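Local coordinates for acetyl-coa acetyltransferase (Zoogloea ramigera, PDB 2WL6), which catalyses the transfer of an acetyl group between two acetyl-CoA molecules to form acetoacetyl-CoA, a thiolase reaction used in polyhydroxybutyrate biosynthesis, at residues A[185-190]-A[219-224]; A[86-91]-A[377-382]. The protein carries 2 engineered substitutions. All blocks are in the same frame, centred on the assembly; numbering follows the deposited sequence.

Interaction 1. Residues A[185-190]-A[219-224]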
loop_
_atom_site.group_PDB
_atom_site.type_symbol
_atom_site.label_atom_id
_atom_site.label_comp_id
_atom_site.label_asym_id
_atom_site.label_seq_id
_atom_site.Cartn_x
_atom_site.Cartn_y
_atom_site.Cartn_z
ATOM N N LYS A 185 4.443 40.340 -12.293
ATOM C CA LYS A 185 5.691 40.846 -11.785
ATOM C C LYS A 185 6.780 39.810 -12.068
ATOM O O LYS A 185 7.919 40.138 -12.465
ATOM C CB LYS A 185 5.593 41.093 -10.276
ATOM C CG LYS A 185 4.741 42.278 -9.855
ATOM C CD LYS A 185 5.176 42.878 -8.515
ATOM C CE LYS A 185 4.904 41.974 -7.333
ATOM N NZ LYS A 185 5.240 42.617 -6.045
ATOM N N ALA A 186 6.387 38.551 -11.894
ATOM C CA ALA A 186 7.289 37.423 -11.963
ATOM C C ALA A 186 7.577 37.020 -13.403
ATOM O O ALA A 186 8.655 36.545 -13.713
ATOM C CB ALA A 186 6.712 36.267 -11.183
ATOM N N GLU A 187 6.619 37.214 -14.294
ATOM C CA GLU A 187 6.870 36.884 -15.684
ATOM C C GLU A 187 7.851 37.890 -16.265
ATOM O O GLU A 187 8.703 37.542 -17.073
ATOM C CB GLU A 187 5.573 36.879 -16.493
ATOM C CG GLU A 187 5.731 36.234 -17.846
ATOM C CD GLU A 187 4.754 36.751 -18.905
ATOM O OE1 GLU A 187 3.987 37.726 -18.667
ATOM O OE2 GLU A 187 4.755 36.149 -19.999
ATOM N N ALA A 188 7.740 39.142 -15.839
ATOM C CA ALA A 188 8.642 40.174 -16.334
ATOM C C ALA A 188 10.037 39.871 -15.871
ATOM O O ALA A 188 10.944 39.765 -16.689
ATOM C CB ALA A 188 8.233 41.515 -15.837
ATOM N N ALA A 189 10.198 39.726 -14.554
ATOM C CA ALA A 189 11.502 39.504 -13.929
ATOM C C ALA A 189 12.292 38.369 -14.576
ATOM O O ALA A 189 13.498 38.485 -14.839
ATOM C CB ALA A 189 11.339 39.255 -12.444
ATOM N N GLN A 190 11.613 37.262 -14.829
ATOM C CA GLN A 190 12.244 36.139 -15.494
ATOM C C GLN A 190 12.757 36.565 -16.857
ATOM O O GLN A 190 13.955 36.477 -17.124
ATOM C CB GLN A 190 11.233 35.009 -15.639
ATOM C CG GLN A 190 11.639 33.857 -16.527
ATOM C CD GLN A 190 10.483 32.901 -16.684
ATOM O OE1 GLN A 190 9.445 33.234 -17.303
ATOM N NE2 GLN A 190 10.630 31.707 -16.110
ATOM N N ILE A 219 5.871 29.455 -13.063
ATOM C CA ILE A 219 5.406 30.770 -13.495
ATOM C C ILE A 219 4.596 30.735 -14.781
ATOM O O ILE A 219 4.959 30.060 -15.733
ATOM C CB ILE A 219 6.569 31.710 -13.697
ATOM C CG1 ILE A 219 7.482 31.657 -12.496
ATOM C CG2 ILE A 219 6.071 33.126 -13.889
ATOM C CD1 ILE A 219 8.501 32.767 -12.491
ATOM N N ARG A 220 3.490 31.463 -14.810
ATOM C CA ARG A 220 2.609 31.434 -15.966
ATOM C C ARG A 220 2.665 32.714 -16.811
ATOM O O ARG A 220 2.428 33.818 -16.314
ATOM C CB ARG A 220 1.172 31.152 -15.532
ATOM C CG ARG A 220 0.705 29.737 -15.832
ATOM C CD ARG A 220 -0.830 29.672 -15.887
ATOM N NE ARG A 220 -1.452 30.444 -14.802
ATOM C CZ ARG A 220 -1.734 29.966 -13.589
ATOM N NH1 ARG A 220 -1.468 28.698 -13.275
ATOM N NH2 ARG A 220 -2.301 30.759 -12.688
ATOM N N HIS A 221 2.961 32.550 -18.096
ATOM C CA HIS A 221 3.065 33.674 -19.031
ATOM C C HIS A 221 1.678 34.168 -19.496
ATOM O O HIS A 221 0.810 33.376 -19.851
ATOM C CB HIS A 221 3.920 33.255 -20.228
ATOM C CG HIS A 221 4.948 32.225 -19.884
ATOM N ND1 HIS A 221 5.976 32.478 -19.002
ATOM C CD2 HIS A 221 5.084 30.930 -20.264
ATOM C CE1 HIS A 221 6.720 31.391 -18.874
ATOM N NE2 HIS A 221 6.199 30.436 -19.627
ATOM N N GLY A 222 1.463 35.473 -19.488
ATOM C CA GLY A 222 0.176 36.020 -19.919
ATOM C C GLY A 222 -0.965 35.699 -18.967
ATOM O O GLY A 222 -1.990 35.142 -19.366
ATOM N N ALA A 223 -0.782 36.052 -17.698
ATOM C CA ALA A 223 -1.758 35.738 -16.655
ATOM C C ALA A 223 -2.976 36.658 -16.731
ATOM O O ALA A 223 -2.861 37.883 -16.551
ATOM C CB ALA A 223 -1.096 35.816 -15.257
ATOM N N THR A 224 -4.143 36.073 -16.998
ATOM C CA THR A 224 -5.364 36.880 -17.058
ATOM C C THR A 224 -6.041 36.985 -15.689
ATOM O O THR A 224 -6.113 36.005 -14.935
ATOM C CB THR A 224 -6.380 36.397 -18.139
ATOM O OG1 THR A 224 -7.278 35.430 -17.588
ATOM C CG2 THR A 224 -5.678 35.778 -19.336
#

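Interaction 2. Residues A[86-91]-A[377-382]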
loop_
_atom_site.group_PDB
_atom_site.type_symbol
_atom_site.label_atom_id
_atom_site.label_comp_id
_atom_site.label_asym_id
_atom_site.label_seq_id
_atom_site.Cartn_x
_atom_site.Cartn_y
_atom_site.Cartn_z
ATOM N N ASN A 86 12.893 21.312 10.993
ATOM C CA ASN A 86 11.530 21.537 10.566
ATOM C C ASN A 86 10.774 22.525 11.429
ATOM O O ASN A 86 10.230 22.166 12.470
ATOM C CB ASN A 86 10.767 20.214 10.528
ATOM C CG ASN A 86 9.294 20.387 10.191
ATOM O OD1 ASN A 86 8.825 21.497 9.948
ATOM N ND2 ASN A 86 8.553 19.281 10.165
ATOM N N GLN A 87 10.748 23.778 10.998
ATOM C CA GLN A 87 9.835 24.754 11.563
ATOM C C GLN A 87 8.908 25.164 10.431
ATOM O O GLN A 87 8.645 26.362 10.233
ATOM C CB GLN A 87 10.581 25.988 12.069
ATOM C CG GLN A 87 9.760 26.821 13.031
ATOM C CD GLN A 87 10.364 28.167 13.332
ATOM O OE1 GLN A 87 11.519 28.438 13.007
ATOM N NE2 GLN A 87 9.578 29.028 13.952
ATOM N N LEU A 88 8.461 24.175 9.649
ATOM C CA LEU A 88 7.599 24.410 8.483
ATOM C C LEU A 88 8.177 25.427 7.458
ATOM O O LEU A 88 9.388 25.433 7.209
ATOM C CB LEU A 88 6.213 24.808 8.960
ATOM C CG LEU A 88 5.583 23.679 9.757
ATOM C CD1 LEU A 88 4.195 24.066 10.167
ATOM C CD2 LEU A 88 5.519 22.423 8.903
ATOM N N CYS A 89 7.314 26.267 6.873
ATOM C CA CYS A 89 7.721 27.292 5.904
ATOM C C CYS A 89 8.912 28.096 6.364
ATOM O O CYS A 89 9.634 28.631 5.526
ATOM C CB CYS A 89 6.622 28.311 5.699
ATOM S SG CYS A 89 5.293 27.809 4.674
ATOM N N GLY A 90 9.104 28.222 7.680
ATOM C CA GLY A 90 10.213 29.018 8.192
ATOM C C GLY A 90 11.550 28.322 7.978
ATOM O O GLY A 90 12.604 28.966 7.917
ATOM N N SER A 91 11.494 27.000 7.830
ATOM C CA SER A 91 12.687 26.141 7.881
ATOM C C SER A 91 13.897 26.707 7.174
ATOM O O SER A 91 14.966 26.806 7.752
ATOM C CB SER A 91 12.407 24.756 7.283
ATOM O OG SER A 91 11.311 24.102 7.892
ATOM N N LEU A 377 8.597 35.241 6.323
ATOM C CA LEU A 377 7.601 34.221 5.890
ATOM C C LEU A 377 6.682 33.768 7.015
ATOM O O LEU A 377 7.156 33.562 8.126
ATOM C CB LEU A 377 8.279 32.945 5.361
ATOM C CG LEU A 377 9.500 32.994 4.467
ATOM C CD1 LEU A 377 10.714 32.857 5.324
ATOM C CD2 LEU A 377 9.448 31.876 3.479
ATOM N N CYS A 378 5.398 33.541 6.708
ATOM C CA CYS A 378 4.419 33.023 7.685
ATOM C C CYS A 378 4.530 31.503 7.876
ATOM O O CYS A 378 4.681 30.762 6.903
ATOM C CB CYS A 378 3.002 33.337 7.229
ATOM S SG CYS A 378 2.390 32.247 5.901
ATOM N N ILE A 379 4.403 31.035 9.117
ATOM C CA ILE A 379 4.617 29.618 9.445
ATOM C C ILE A 379 3.344 28.917 9.942
ATOM O O ILE A 379 2.676 29.411 10.855
ATOM C CB ILE A 379 5.697 29.483 10.519
ATOM C CG1 ILE A 379 7.001 30.143 10.032
ATOM C CG2 ILE A 379 5.844 28.012 10.945
ATOM C CD1 ILE A 379 8.142 30.141 11.051
ATOM N N GLY A 380 3.005 27.777 9.344
ATOM C CA GLY A 380 1.823 27.014 9.767
ATOM C C GLY A 380 1.940 26.481 11.195
ATOM O O GLY A 380 3.035 26.174 11.666
ATOM N N GLY A 381 0.816 26.354 11.895
ATOM C CA GLY A 381 0.876 26.070 13.329
ATOM C C GLY A 381 0.777 27.356 14.146
ATOM O O GLY A 381 0.390 27.315 15.326
ATOM N N GLY A 382 1.125 28.493 13.518
ATOM C CA GLY A 382 1.017 29.833 14.143
ATOM C C GLY A 382 2.346 30.477 14.550
ATOM O O GLY A 382 2.591 30.755 15.727
#

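Interaction 1. Residues A[185-190]-A[219-224]
Glu-187 reaches out from its helix and lays its carboxylate alongside the backbone where His-221 joins Gly-222. OE1 accepts a weak hydrogen bond from Gly-222 N, long at 3.5 Å but almost straight (174°). Glu-187 CG meets the imidazole in the ring plane, at its edge, 3.9 Å from His-221 ND1. One turn on, the amide of Gln-190 comes to the same ring, its OE1 near the ring plane and 3.6 Å from His-221 CE1; amide and ring are turned 39° apart. Nearer the start of the loop, Ile-219 packs against the helix: CD1 lies 4.1 Å from Ala-186 CB, while CG2 faces the backbone at Glu-187 N, 4.1 Å away. What puts the carboxylate there is an extended Glu-187 side chain with CG trans to its own nitrogen (chi1 -166°). Farther out, Ile-346 and Ala-345 of helix 343-346 back the apolar layer, and Gln-183 OE1 holds Arg-220 N weakly. Gly-222 takes a positive phi, which suits a glycine, and Thr-224 then N-caps helix 225-230 through Ser-227 N. This is helix-against-loop packing, consistent with the loop domain that thiolases insert between two strands of their N-terminal half.

Interaction 2. Residues A[86-91]-A[377-382]
The carboxamide of Gln-87 carries the methyl CD1 of Ile-379 over one face, 3.4 Å from NE2 and 3.7 Å from CD. The amide's two ends are held weakly, OE1 by Arg-94 and NE2 by Thr-280, and Trp-83 of the second subunit also packs on this side chain. Ile-379 fills the bend of 86-91 with both its branches. CG1, set beside the backbone N (chi1 -57°), runs past Gly-90 N at 3.7 Å, and CG2 turns to Leu-88 CB at 3.8 Å. Cutting this isoleucine back to alanine is likely to strip the Gln-87 amide face and Gly-90 of their apolar cover and leave a gap under the bend. An Asx turn shapes that bend, Asn-86 OD1 accepting from Leu-88 N at 2.7 Å. Next to it, Cys-89 turns its CB toward Cys-378 O, 3.4 Å away. The two thiols end up near each other, SG of Cys-89 5.4 Å from SG of Cys-378. No hydrogen bond joins the segments directly; what meets between them is packing, and the two neighbouring thiols are consistent with the nucleophile and acid/base cysteines by which thiolases work.

In the fold
From the N terminus, the chain reaches 86-91 first, between strand 81-86 and helix 91-104. After strand 111-118 it leaves the main sheet for a long excursion, and interaction 1 closes a short loop there, bringing 219-224 back onto helix 172-191 across 28 mostly irregular residues. The chain rejoins the sheet at strand 250-260, and strand 372-379 finally returns to 86-91, closing the 285-residue loop of interaction 2. The small loop therefore sits wholly within the large one and nothing crosses. Interaction 1 is local to the N-terminal family region; interaction 2 ties that region to the C-terminal one. Their centres lie about 27 Å apart and their nearest atoms about 15 Å, so they do not touch.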